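Putative hydrolase (Chloroflexus aurantiacus J-10-fl, PDB 3CMN) is probably a metal-dependent hydrolase that cleaves peptide bonds, as other zincin-like metallopeptidases do. Local coordinates at residues A53-L58 with I181-M186; L63-P68 with H188-E193; G140-S145 with G154-V159. One frame throughout, in Å; residues are numbered along the deposited sequence.

Contact 1: A53-L58 with I181-M186; sequences ALSEPL and ITLHEM
S55 and M186 lead the packing of helix 41-63 against helix 174-193, with L183 and T182 completing the surface that S55 meets. The axes of 53-58 and 181-186 come within 9.4 Å and cross at -46°. A small residue suits this place: S55 points at the other helix, and its OG lies 3.0 Å from L183 CD2, a doubtfully short approach, and 3.6 Å from T182 CG2. This hydroxyl among methyl groups is satisfied within its own helix, by a hydrogen bond to the carbonyl oxygen of M51. One turn beyond L183, M186 leaves the backbone with CG anti to N (chi1 -173°), which carries CG to 3.8 Å from E56 CA. A bend at chi2 then lays SD beside the aliphatic part of E56, 3.8 Å from its CG. The unbranched, flexible methionine can follow this surface, while the glutamate offers its methylenes here and sends its carboxylate on to the backbone N of V71 through OE1. The contact thus packs helix 41-63 on the flank of the helix bearing H184 and E185, which belong to an HExxH sequence consistent with the zinc-binding helix of zincin metallopeptidases.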
ATOM      1  N   ALA A  53      15.908  -1.096 -10.961  1.00 36.88           N
ATOM      2  CA  ALA A  53      16.908  -2.094 -11.354  1.00 36.98           C
ATOM      3  C   ALA A  53      17.814  -2.400 -10.173  1.00 37.13           C
ATOM      4  O   ALA A  53      18.260  -3.530  -9.983  1.00 38.57           O
ATOM      5  CB  ALA A  53      17.738  -1.582 -12.517  1.00 37.42           C
ATOM      6  N   LEU A  54      18.072  -1.373  -9.378  1.00 36.34           N
ATOM      7  CA  LEU A  54      18.899  -1.490  -8.196  1.00 36.51           C
ATOM      8  C   LEU A  54      18.082  -2.109  -7.056  1.00 38.32           C
ATOM      9  O   LEU A  54      18.504  -3.070  -6.392  1.00 38.13           O
ATOM     10  CB  LEU A  54      19.354  -0.099  -7.768  1.00 36.73           C
ATOM     11  CG  LEU A  54      20.159  -0.062  -6.467  1.00 37.95           C
ATOM     12  CD1 LEU A  54      21.575  -0.461  -6.802  1.00 39.71           C
ATOM     13  CD2 LEU A  54      20.132   1.329  -5.824  1.00 36.88           C
ATOM     14  N   SER A  55      16.907  -1.521  -6.835  1.00 38.92           N
ATOM     15  CA  SER A  55      15.998  -1.925  -5.778  1.00 38.78           C
ATOM     16  C   SER A  55      15.611  -3.386  -5.708  1.00 37.81           C
ATOM     17  O   SER A  55      15.806  -4.013  -4.673  1.00 36.77           O
ATOM     18  CB  SER A  55      14.722  -1.084  -5.841  1.00 39.12           C
ATOM     19  OG  SER A  55      14.925   0.168  -5.221  1.00 39.48           O
ATOM     20  N   GLU A  56      15.055  -3.915  -6.796  1.00 38.43           N
ATOM     21  CA  GLU A  56      14.607  -5.304  -6.812  1.00 39.68           C
ATOM     22  C   GLU A  56      15.639  -6.263  -6.218  1.00 40.49           C
ATOM     23  O   GLU A  56      15.316  -7.039  -5.313  1.00 39.09           O
ATOM     24  CB  GLU A  56      14.213  -5.742  -8.230  1.00 39.09           C
ATOM     25  CG  GLU A  56      13.247  -6.922  -8.218  1.00 41.16           C
ATOM     26  CD  GLU A  56      12.721  -7.312  -9.595  1.00 43.15           C
ATOM     27  OE1 GLU A  56      12.410  -6.406 -10.403  1.00 42.37           O
ATOM     28  OE2 GLU A  56      12.596  -8.534  -9.854  1.00 45.26           O
ATOM     29  N   PRO A  57      16.896  -6.216  -6.708  1.00 42.39           N
ATOM     30  CA  PRO A  57      17.962  -7.094  -6.198  1.00 41.82           C
ATOM     31  C   PRO A  57      18.221  -6.932  -4.696  1.00 41.62           C
ATOM     32  O   PRO A  57      18.282  -7.919  -3.967  1.00 42.16           O
ATOM     33  CB  PRO A  57      19.179  -6.681  -7.023  1.00 42.56           C
ATOM     34  CG  PRO A  57      18.579  -6.251  -8.330  1.00 43.84           C
ATOM     35  CD  PRO A  57      17.376  -5.440  -7.870  1.00 42.60           C
ATOM     36  N   LEU A  58      18.374  -5.691  -4.239  1.00 40.64           N
ATOM     37  CA  LEU A  58      18.635  -5.434  -2.825  1.00 41.17           C
ATOM     38  C   LEU A  58      17.530  -5.984  -1.939  1.00 40.01           C
ATOM     39  O   LEU A  58      17.790  -6.467  -0.832  1.00 38.83           O
ATOM     40  CB  LEU A  58      18.793  -3.930  -2.561  1.00 41.28           C
ATOM     41  CG  LEU A  58      20.220  -3.359  -2.559  1.00 43.92           C
ATOM     42  CD1 LEU A  58      20.989  -3.815  -3.800  1.00 43.26           C
ATOM     43  CD2 LEU A  58      20.148  -1.831  -2.503  1.00 44.71           C
ATOM     44  N   ILE A 181      11.034   6.367  -2.321  1.00 34.43           N
ATOM     45  CA  ILE A 181       9.738   5.960  -2.843  1.00 34.37           C
ATOM     46  C   ILE A 181       9.815   4.670  -3.637  1.00 34.12           C
ATOM     47  O   ILE A 181       8.950   3.806  -3.526  1.00 35.59           O
ATOM     48  CB  ILE A 181       9.144   7.081  -3.721  1.00 35.23           C
ATOM     49  CG1 ILE A 181       8.571   8.164  -2.807  1.00 36.40           C
ATOM     50  CG2 ILE A 181       8.073   6.532  -4.652  1.00 35.97           C
ATOM     51  CD1 ILE A 181       8.123   9.388  -3.530  1.00 36.95           C
ATOM     52  N   THR A 182      10.852   4.542  -4.445  1.00 33.35           N
ATOM     53  CA  THR A 182      11.026   3.343  -5.237  1.00 32.95           C
ATOM     54  C   THR A 182      11.241   2.141  -4.320  1.00 34.76           C
ATOM     55  O   THR A 182      10.667   1.078  -4.533  1.00 35.26           O
ATOM     56  CB  THR A 182      12.214   3.502  -6.197  1.00 32.12           C
ATOM     57  OG1 THR A 182      11.933   4.569  -7.116  1.00 30.02           O
ATOM     58  CG2 THR A 182      12.467   2.215  -6.961  1.00 27.98           C
ATOM     59  N   LEU A 183      12.060   2.324  -3.288  1.00 36.37           N
ATOM     60  CA  LEU A 183      12.349   1.262  -2.333  1.00 36.65           C
ATOM     61  C   LEU A 183      11.078   0.848  -1.604  1.00 36.19           C
ATOM     62  O   LEU A 183      10.808  -0.329  -1.390  1.00 33.99           O
ATOM     63  CB  LEU A 183      13.385   1.740  -1.322  1.00 37.96           C
ATOM     64  CG  LEU A 183      14.811   1.869  -1.840  1.00 39.00           C
ATOM     65  CD1 LEU A 183      15.688   2.489  -0.767  1.00 38.31           C
ATOM     66  CD2 LEU A 183      15.325   0.492  -2.246  1.00 40.54           C
ATOM     67  N   HIS A 184      10.300   1.841  -1.214  1.00 36.58           N
ATOM     68  CA  HIS A 184       9.057   1.598  -0.523  1.00 37.89           C
ATOM     69  C   HIS A 184       8.110   0.820  -1.465  1.00 38.04           C
ATOM     70  O   HIS A 184       7.470  -0.149  -1.075  1.00 37.75           O
ATOM     71  CB  HIS A 184       8.482   2.950  -0.119  1.00 40.38           C
ATOM     72  CG  HIS A 184       7.180   2.866   0.601  1.00 43.66           C
ATOM     73  ND1 HIS A 184       6.026   3.440   0.110  1.00 45.57           N
ATOM     74  CD2 HIS A 184       6.844   2.287   1.777  1.00 45.20           C
ATOM     75  CE1 HIS A 184       5.036   3.219   0.954  1.00 47.48           C
ATOM     76  NE2 HIS A 184       5.505   2.522   1.973  1.00 47.94           N
ATOM     77  N   GLU A 185       8.074   1.238  -2.718  1.00 38.08           N
ATOM     78  CA  GLU A 185       7.236   0.628  -3.743  1.00 38.66           C
ATOM     79  C   GLU A 185       7.609  -0.837  -4.007  1.00 37.54           C
ATOM     80  O   GLU A 185       6.742  -1.721  -4.073  1.00 37.65           O
ATOM     81  CB  GLU A 185       7.401   1.410  -5.048  1.00 42.03           C
ATOM     82  CG  GLU A 185       6.194   1.467  -5.921  1.00 48.26           C
ATOM     83  CD  GLU A 185       5.280   2.602  -5.535  1.00 51.69           C
ATOM     84  OE1 GLU A 185       4.690   2.535  -4.431  1.00 52.11           O
ATOM     85  OE2 GLU A 185       5.163   3.560  -6.337  1.00 53.09           O
ATOM     86  N   MET A 186       8.903  -1.081  -4.194  1.00 32.71           N
ATOM     87  CA  MET A 186       9.383  -2.417  -4.475  1.00 31.26           C
ATOM     88  C   MET A 186       9.167  -3.320  -3.275  1.00 29.99           C
ATOM     89  O   MET A 186       8.854  -4.502  -3.427  1.00 28.79           O
ATOM     90  CB  MET A 186      10.866  -2.385  -4.863  1.00 31.19           C
ATOM     91  CG  MET A 186      11.430  -3.725  -5.330  1.00 30.32           C
ATOM     92  SD  MET A 186      10.858  -4.191  -6.949  1.00 28.28           S
ATOM     93  CE  MET A 186       9.460  -5.053  -6.516  1.00 36.23           C
TER

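Contact 2: L63-P68 with H188-E193; sequences LGVRLP and HAFEFE
F190 reaches from helix 174-193 into the chain that follows helix 41-63, and L63, V65 and L67 receive it in turn. Its CB is met first, by L63 CD1 at 4.0 Å. A first torsion of -92°, well away from the staggered value, swings the ring out toward the loop. Just beyond CB, CG and CD1 lie under L67 CD2, which sits 3.9 Å from the ring centroid and 14° off the normal, a CH-pi contact over one face. CD2, along the other side of the ring, again has L63 CD1 near it and V65 CG2 at 4.2 Å. Helix 41-63 ends here in a Schellman motif, with G64 as its C-prime residue: it has the positive phi that favours glycine, and V65 N reaches back to A60 O. Farther out, CE1 has L67 CG 3.8 Å away, and L67 CG also stands near CZ, the tip of the ring. CE2 comes edge-on to V65 O, in the ring plane, at 3.3 Å. A flat aromatic suits this slot, giving a branched leucine its face and a backbone carbonyl its rim. At the end of the helix, P68 CG rests 3.4 Å from E193 O, a carbonyl near the helix terminus met by an apolar proline ring. E193 OE2 forms a salt bridge with R199, while OE1 stays near L67 CD2.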
ATOM      1  N   LEU A  63      15.354 -10.320   1.606  1.00 41.72           N
ATOM      2  CA  LEU A  63      14.205 -11.157   1.932  1.00 40.29           C
ATOM      3  C   LEU A  63      14.374 -12.611   1.498  1.00 39.77           C
ATOM      4  O   LEU A  63      13.572 -13.468   1.858  1.00 40.76           O
ATOM      5  CB  LEU A  63      12.936 -10.580   1.301  1.00 38.74           C
ATOM      6  CG  LEU A  63      12.523  -9.178   1.733  1.00 37.93           C
ATOM      7  CD1 LEU A  63      11.285  -8.758   0.956  1.00 36.06           C
ATOM      8  CD2 LEU A  63      12.268  -9.154   3.235  1.00 36.77           C
ATOM      9  N   GLY A  64      15.408 -12.889   0.719  1.00 39.05           N
ATOM     10  CA  GLY A  64      15.642 -14.254   0.285  1.00 39.97           C
ATOM     11  C   GLY A  64      14.590 -14.855  -0.635  1.00 40.52           C
ATOM     12  O   GLY A  64      14.442 -16.077  -0.699  1.00 40.41           O
ATOM     13  N   VAL A  65      13.845 -14.005  -1.336  1.00 40.25           N
ATOM     14  CA  VAL A  65      12.835 -14.470  -2.285  1.00 39.28           C
ATOM     15  C   VAL A  65      12.893 -13.555  -3.479  1.00 39.71           C
ATOM     16  O   VAL A  65      13.400 -12.436  -3.396  1.00 39.78           O
ATOM     17  CB  VAL A  65      11.399 -14.421  -1.722  1.00 39.15           C
ATOM     18  CG1 VAL A  65      11.193 -15.556  -0.747  1.00 40.27           C
ATOM     19  CG2 VAL A  65      11.148 -13.079  -1.053  1.00 38.02           C
ATOM     20  N   ARG A  66      12.377 -14.035  -4.595  1.00 39.28           N
ATOM     21  CA  ARG A  66      12.380 -13.250  -5.804  1.00 42.15           C
ATOM     22  C   ARG A  66      10.948 -13.033  -6.240  1.00 41.52           C
ATOM     23  O   ARG A  66      10.027 -13.650  -5.701  1.00 42.12           O
ATOM     24  CB  ARG A  66      13.175 -13.977  -6.897  1.00 44.49           C
ATOM     25  CG  ARG A  66      14.672 -14.044  -6.613  1.00 47.79           C
ATOM     26  CD  ARG A  66      15.412 -14.687  -7.764  1.00 53.84           C
ATOM     27  NE  ARG A  66      15.240 -16.134  -7.784  1.00 58.79           N
ATOM     28  CZ  ARG A  66      15.986 -16.988  -7.085  1.00 60.89           C
ATOM     29  NH1 ARG A  66      16.968 -16.548  -6.306  1.00 61.95           N
ATOM     30  NH2 ARG A  66      15.750 -18.290  -7.162  1.00 62.20           N
ATOM     31  N   LEU A  67      10.764 -12.140  -7.202  1.00 40.66           N
ATOM     32  CA  LEU A  67       9.442 -11.870  -7.721  1.00 39.32           C
ATOM     33  C   LEU A  67       9.135 -12.895  -8.788  1.00 40.31           C
ATOM     34  O   LEU A  67      10.014 -13.310  -9.539  1.00 40.11           O
ATOM     35  CB  LEU A  67       9.368 -10.481  -8.345  1.00 37.59           C
ATOM     36  CG  LEU A  67       9.373  -9.258  -7.436  1.00 37.19           C
ATOM     37  CD1 LEU A  67       9.194  -8.030  -8.300  1.00 36.80           C
ATOM     38  CD2 LEU A  67       8.259  -9.351  -6.405  1.00 36.12           C
ATOM     39  N   PRO A  68       7.878 -13.330  -8.863  1.00 40.90           N
ATOM     40  CA  PRO A  68       7.503 -14.315  -9.878  1.00 41.61           C
ATOM     41  C   PRO A  68       7.755 -13.709 -11.251  1.00 42.90           C
ATOM     42  O   PRO A  68       8.035 -14.416 -12.221  1.00 43.23           O
ATOM     43  CB  PRO A  68       6.016 -14.527  -9.617  1.00 41.24           C
ATOM     44  CG  PRO A  68       5.894 -14.286  -8.139  1.00 40.90           C
ATOM     45  CD  PRO A  68       6.766 -13.068  -7.936  1.00 40.75           C
ATOM     46  N   HIS A 188       6.718  -3.272  -1.104  1.00 30.70           N
ATOM     47  CA  HIS A 188       5.336  -3.723  -1.130  1.00 31.50           C
ATOM     48  C   HIS A 188       5.012  -4.673  -2.277  1.00 30.72           C
ATOM     49  O   HIS A 188       4.116  -5.507  -2.162  1.00 31.87           O
ATOM     50  CB  HIS A 188       4.397  -2.522  -1.132  1.00 31.59           C
ATOM     51  CG  HIS A 188       4.412  -1.771   0.158  1.00 33.83           C
ATOM     52  ND1 HIS A 188       3.267  -1.286   0.754  1.00 36.98           N
ATOM     53  CD2 HIS A 188       5.428  -1.484   1.004  1.00 35.85           C
ATOM     54  CE1 HIS A 188       3.579  -0.739   1.918  1.00 37.21           C
ATOM     55  NE2 HIS A 188       4.884  -0.847   2.092  1.00 37.04           N
ATOM     56  N   ALA A 189       5.749  -4.562  -3.374  1.00 29.75           N
ATOM     57  CA  ALA A 189       5.526  -5.447  -4.507  1.00 29.35           C
ATOM     58  C   ALA A 189       5.929  -6.853  -4.074  1.00 31.12           C
ATOM     59  O   ALA A 189       5.275  -7.846  -4.419  1.00 30.66           O
ATOM     60  CB  ALA A 189       6.351  -5.003  -5.688  1.00 28.87           C
ATOM     61  N   PHE A 190       7.021  -6.921  -3.317  1.00 31.69           N
ATOM     62  CA  PHE A 190       7.517  -8.187  -2.802  1.00 31.94           C
ATOM     63  C   PHE A 190       6.514  -8.755  -1.786  1.00 33.32           C
ATOM     64  O   PHE A 190       6.116  -9.909  -1.879  1.00 33.63           O
ATOM     65  CB  PHE A 190       8.884  -7.989  -2.123  1.00 31.87           C
ATOM     66  CG  PHE A 190      10.070  -8.191  -3.043  1.00 33.26           C
ATOM     67  CD1 PHE A 190      10.406  -7.235  -4.002  1.00 31.43           C
ATOM     68  CD2 PHE A 190      10.839  -9.353  -2.960  1.00 33.81           C
ATOM     69  CE1 PHE A 190      11.480  -7.430  -4.867  1.00 32.89           C
ATOM     70  CE2 PHE A 190      11.929  -9.565  -3.827  1.00 34.76           C
ATOM     71  CZ  PHE A 190      12.248  -8.603  -4.782  1.00 33.97           C
ATOM     72  N   GLU A 191       6.105  -7.928  -0.825  1.00 34.04           N
ATOM     73  CA  GLU A 191       5.169  -8.347   0.211  1.00 34.13           C
ATOM     74  C   GLU A 191       3.852  -8.859  -0.371  1.00 35.39           C
ATOM     75  O   GLU A 191       3.247  -9.784   0.172  1.00 35.21           O
ATOM     76  CB  GLU A 191       4.884  -7.196   1.175  1.00 34.93           C
ATOM     77  CG  GLU A 191       6.116  -6.637   1.871  1.00 37.41           C
ATOM     78  CD  GLU A 191       5.775  -5.505   2.822  1.00 38.44           C
ATOM     79  OE1 GLU A 191       5.315  -5.781   3.946  1.00 38.65           O
ATOM     80  OE2 GLU A 191       5.953  -4.332   2.432  1.00 41.30           O
ATOM     81  N   PHE A 192       3.417  -8.266  -1.479  1.00 36.10           N
ATOM     82  CA  PHE A 192       2.172  -8.678  -2.115  1.00 36.21           C
ATOM     83  C   PHE A 192       2.313  -9.760  -3.163  1.00 36.31           C
ATOM     84  O   PHE A 192       1.338 -10.453  -3.459  1.00 37.76           O
ATOM     85  CB  PHE A 192       1.462  -7.483  -2.772  1.00 35.96           C
ATOM     86  CG  PHE A 192       0.675  -6.637  -1.812  1.00 35.64           C
ATOM     87  CD1 PHE A 192       1.239  -5.508  -1.239  1.00 34.92           C
ATOM     88  CD2 PHE A 192      -0.622  -6.991  -1.458  1.00 37.08           C
ATOM     89  CE1 PHE A 192       0.533  -4.741  -0.331  1.00 33.02           C
ATOM     90  CE2 PHE A 192      -1.346  -6.225  -0.542  1.00 37.19           C
ATOM     91  CZ  PHE A 192      -0.762  -5.097   0.022  1.00 34.46           C
ATOM     92  N   GLU A 193       3.508  -9.918  -3.724  1.00 36.70           N
ATOM     93  CA  GLU A 193       3.705 -10.898  -4.786  1.00 38.10           C
ATOM     94  C   GLU A 193       4.750 -11.987  -4.572  1.00 37.11           C
ATOM     95  O   GLU A 193       4.681 -13.029  -5.213  1.00 36.96           O
ATOM     96  CB  GLU A 193       3.997 -10.154  -6.094  1.00 41.88           C
ATOM     97  CG  GLU A 193       2.944  -9.094  -6.413  1.00 48.31           C
ATOM     98  CD  GLU A 193       3.391  -8.108  -7.482  1.00 52.64           C
ATOM     99  OE1 GLU A 193       4.476  -7.515  -7.319  1.00 54.59           O
ATOM    100  OE2 GLU A 193       2.658  -7.919  -8.480  1.00 55.07           O
TER

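Contact 3: G140-S145 with G154-V159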
ATOM      1  N   GLY A 140       2.100   6.405  -5.427  1.00 31.56           N
ATOM      2  CA  GLY A 140       2.462   5.243  -6.223  1.00 34.00           C
ATOM      3  C   GLY A 140       1.572   4.014  -6.114  1.00 34.83           C
ATOM      4  O   GLY A 140       0.504   4.043  -5.511  1.00 34.72           O
ATOM      5  N   GLN A 141       2.049   2.922  -6.699  1.00 35.54           N
ATOM      6  CA  GLN A 141       1.344   1.649  -6.747  1.00 36.91           C
ATOM      7  C   GLN A 141       0.644   1.082  -5.513  1.00 36.97           C
ATOM      8  O   GLN A 141      -0.510   0.661  -5.596  1.00 39.16           O
ATOM      9  CB  GLN A 141       2.284   0.570  -7.282  1.00 37.61           C
ATOM     10  CG  GLN A 141       2.497   0.619  -8.777  1.00 40.65           C
ATOM     11  CD  GLN A 141       2.016  -0.642  -9.478  1.00 38.71           C
ATOM     12  OE1 GLN A 141       2.018  -0.717 -10.697  1.00 40.54           O
ATOM     13  NE2 GLN A 141       1.605  -1.635  -8.704  1.00 40.46           N
ATOM     14  N   TYR A 142       1.326   1.053  -4.379  1.00 35.69           N
ATOM     15  CA  TYR A 142       0.739   0.447  -3.186  1.00 34.20           C
ATOM     16  C   TYR A 142       0.274   1.370  -2.073  1.00 34.56           C
ATOM     17  O   TYR A 142       0.435   1.057  -0.900  1.00 35.32           O
ATOM     18  CB  TYR A 142       1.723  -0.589  -2.622  1.00 32.08           C
ATOM     19  CG  TYR A 142       2.054  -1.687  -3.620  1.00 30.00           C
ATOM     20  CD1 TYR A 142       3.052  -1.515  -4.582  1.00 30.07           C
ATOM     21  CD2 TYR A 142       1.303  -2.864  -3.656  1.00 29.84           C
ATOM     22  CE1 TYR A 142       3.285  -2.486  -5.562  1.00 30.47           C
ATOM     23  CE2 TYR A 142       1.525  -3.837  -4.624  1.00 30.10           C
ATOM     24  CZ  TYR A 142       2.510  -3.645  -5.575  1.00 31.75           C
ATOM     25  OH  TYR A 142       2.681  -4.601  -6.551  1.00 33.13           O
ATOM     26  N   ASP A 143      -0.317   2.501  -2.427  1.00 34.89           N
ATOM     27  CA  ASP A 143      -0.778   3.430  -1.405  1.00 35.90           C
ATOM     28  C   ASP A 143      -2.136   3.030  -0.871  1.00 35.98           C
ATOM     29  O   ASP A 143      -2.474   3.304   0.283  1.00 36.05           O
ATOM     30  CB  ASP A 143      -0.840   4.850  -1.966  1.00 37.33           C
ATOM     31  CG  ASP A 143       0.537   5.454  -2.172  1.00 40.05           C
ATOM     32  OD1 ASP A 143       0.603   6.622  -2.589  1.00 40.81           O
ATOM     33  OD2 ASP A 143       1.551   4.767  -1.908  1.00 41.91           O
ATOM     34  N   LEU A 144      -2.907   2.366  -1.721  1.00 35.38           N
ATOM     35  CA  LEU A 144      -4.242   1.927  -1.357  1.00 35.48           C
ATOM     36  C   LEU A 144      -4.306   0.399  -1.356  1.00 35.96           C
ATOM     37  O   LEU A 144      -4.229  -0.239  -2.398  1.00 35.53           O
ATOM     38  CB  LEU A 144      -5.245   2.518  -2.343  1.00 35.11           C
ATOM     39  CG  LEU A 144      -5.118   4.037  -2.544  1.00 35.32           C
ATOM     40  CD1 LEU A 144      -6.089   4.489  -3.618  1.00 34.39           C
ATOM     41  CD2 LEU A 144      -5.390   4.764  -1.227  1.00 35.83           C
ATOM     42  N   SER A 145      -4.434  -0.177  -0.167  1.00 36.79           N
ATOM     43  CA  SER A 145      -4.487  -1.627  -0.002  1.00 37.41           C
ATOM     44  C   SER A 145      -5.483  -2.325  -0.920  1.00 38.16           C
ATOM     45  O   SER A 145      -5.131  -3.301  -1.587  1.00 37.36           O
ATOM     46  CB  SER A 145      -4.811  -1.978   1.453  1.00 37.50           C
ATOM     47  OG  SER A 145      -3.828  -1.456   2.324  1.00 36.87           O
ATOM     48  N   GLY A 154       5.037  -7.347 -12.602  1.00 43.75           N
ATOM     49  CA  GLY A 154       5.900  -7.031 -13.728  1.00 42.14           C
ATOM     50  C   GLY A 154       6.139  -5.556 -13.996  1.00 40.41           C
ATOM     51  O   GLY A 154       6.920  -5.205 -14.881  1.00 41.67           O
ATOM     52  N   SER A 155       5.479  -4.683 -13.246  1.00 38.41           N
ATOM     53  CA  SER A 155       5.649  -3.253 -13.466  1.00 36.14           C
ATOM     54  C   SER A 155       5.313  -2.426 -12.243  1.00 33.98           C
ATOM     55  O   SER A 155       4.711  -2.920 -11.305  1.00 33.43           O
ATOM     56  CB  SER A 155       4.755  -2.807 -14.621  1.00 37.47           C
ATOM     57  OG  SER A 155       3.393  -2.997 -14.284  1.00 38.82           O
ATOM     58  N   LEU A 156       5.721  -1.160 -12.258  1.00 31.67           N
ATOM     59  CA  LEU A 156       5.426  -0.238 -11.167  1.00 30.48           C
ATOM     60  C   LEU A 156       5.172   1.130 -11.773  1.00 27.44           C
ATOM     61  O   LEU A 156       5.745   1.469 -12.808  1.00 26.38           O
ATOM     62  CB  LEU A 156       6.603  -0.152 -10.189  1.00 31.14           C
ATOM     63  CG  LEU A 156       6.825  -1.325  -9.228  1.00 33.03           C
ATOM     64  CD1 LEU A 156       8.114  -1.112  -8.453  1.00 33.09           C
ATOM     65  CD2 LEU A 156       5.652  -1.431  -8.255  1.00 32.38           C
ATOM     66  N   TYR A 157       4.290   1.906 -11.150  1.00 25.94           N
ATOM     67  CA  TYR A 157       4.018   3.259 -11.635  1.00 24.11           C
ATOM     68  C   TYR A 157       4.251   4.240 -10.512  1.00 22.42           C
ATOM     69  O   TYR A 157       4.186   3.887  -9.339  1.00 20.62           O
ATOM     70  CB  TYR A 157       2.589   3.405 -12.204  1.00 25.60           C
ATOM     71  CG  TYR A 157       1.437   3.233 -11.220  1.00 28.02           C
ATOM     72  CD1 TYR A 157       1.176   4.192 -10.232  1.00 26.72           C
ATOM     73  CD2 TYR A 157       0.583   2.122 -11.305  1.00 27.51           C
ATOM     74  CE1 TYR A 157       0.094   4.051  -9.351  1.00 29.33           C
ATOM     75  CE2 TYR A 157      -0.509   1.974 -10.429  1.00 28.24           C
ATOM     76  CZ  TYR A 157      -0.744   2.938  -9.456  1.00 28.89           C
ATOM     77  OH  TYR A 157      -1.792   2.783  -8.568  1.00 33.45           O
ATOM     78  N   PHE A 158       4.546   5.473 -10.889  1.00 23.48           N
ATOM     79  CA  PHE A 158       4.804   6.536  -9.939  1.00 23.00           C
ATOM     80  C   PHE A 158       4.031   7.747 -10.422  1.00 23.56           C
ATOM     81  O   PHE A 158       4.098   8.089 -11.595  1.00 24.93           O
ATOM     82  CB  PHE A 158       6.310   6.850  -9.898  1.00 21.32           C
ATOM     83  CG  PHE A 158       7.175   5.642  -9.613  1.00 21.88           C
ATOM     84  CD1 PHE A 158       7.506   4.747 -10.621  1.00 21.77           C
ATOM     85  CD2 PHE A 158       7.620   5.378  -8.317  1.00 21.62           C
ATOM     86  CE1 PHE A 158       8.267   3.599 -10.344  1.00 22.51           C
ATOM     87  CE2 PHE A 158       8.378   4.237  -8.026  1.00 19.85           C
ATOM     88  CZ  PHE A 158       8.701   3.345  -9.045  1.00 21.20           C
ATOM     89  N   VAL A 159       3.255   8.347  -9.543  1.00 24.89           N
ATOM     90  CA  VAL A 159       2.572   9.580  -9.919  1.00 27.03           C
ATOM     91  C   VAL A 159       3.455  10.793  -9.649  1.00 27.22           C
ATOM     92  O   VAL A 159       3.286  11.474  -8.656  1.00 28.10           O
ATOM     93  CB  VAL A 159       1.229   9.726  -9.183  1.00 25.91           C
ATOM     94  CG1 VAL A 159       0.381  10.809  -9.833  1.00 20.00           C
ATOM     95  CG2 VAL A 159       0.487   8.399  -9.160  1.00 20.00           C
TER
HETATM   96  O   HOH W   1      -2.170   3.804  -5.619  1.00 33.76           O
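G140 and F158 are joined by a single beta bridge, their CA atoms 4.6 Å apart, where the chain passes strand 155-158. From G140 to D143 it then folds into a type I beta turn, held in part by G140 N donating to D143 OD1 over 3.2 Å, the carboxylate being met from well above its plane. Strand 155-158 pairs in parallel with strand 73-76, and the turn lies against the former. Glycine suits the bridge because a side chain there would start close to Y157 O and near the F158 ring. Next to it, Q141 lies across the ring of Y157: its CG stands 3.6 Å from the ring centroid, over one face and 16° off the normal. The glutamine chain is bent at chi2, which carries OE1 to 3.2 Å from Y157 CD2, the amide plane tilted 42° from that of the ring. Glutamine suits the place: its CG methylene lies on the ring while the amide extends past the rim toward L156 CA. Y157 adopts the first torsion that sets CG between its backbone N and carbonyl carbon (chi1 65°), laying the ring along the turn, where it also stacks with F77. L156 CD2 sits between Q141 and Y142, 3.8 Å from Q141 CG and, in the ring plane, 3.7 Å from Y142 CE1. With an alanine in place of Y157, Q141 CG would probably lose the face it rests on and a bridging water its second anchor. That water donates to G140 O at 2.7 Å and is hydrogen-bonded to Y157 OH at 3.1 Å.

Overall arrangement
Helix 174-193 ties the three contacts together. Contacts 1 and 2, with centres about 11 Å apart, occupy successive parts of it and run into each other where M186 CE touches L67 CD1 at 3.5 Å. Contact 3 lies about 12 Å from contact 1 and 14 Å from contact 2, centre to centre, and is nested in the chain between their segments. It meets the HExxH residues directly: E185 OE2 is 3.2 Å from Q141 N, a weak hydrogen bond, and H188 CB is 3.5 Å from Y142 CG. The probable metal-binding helix is thus flanked by helix 41-63, its following loop and the 140-145 turn, although no metal is bound to these histidines here.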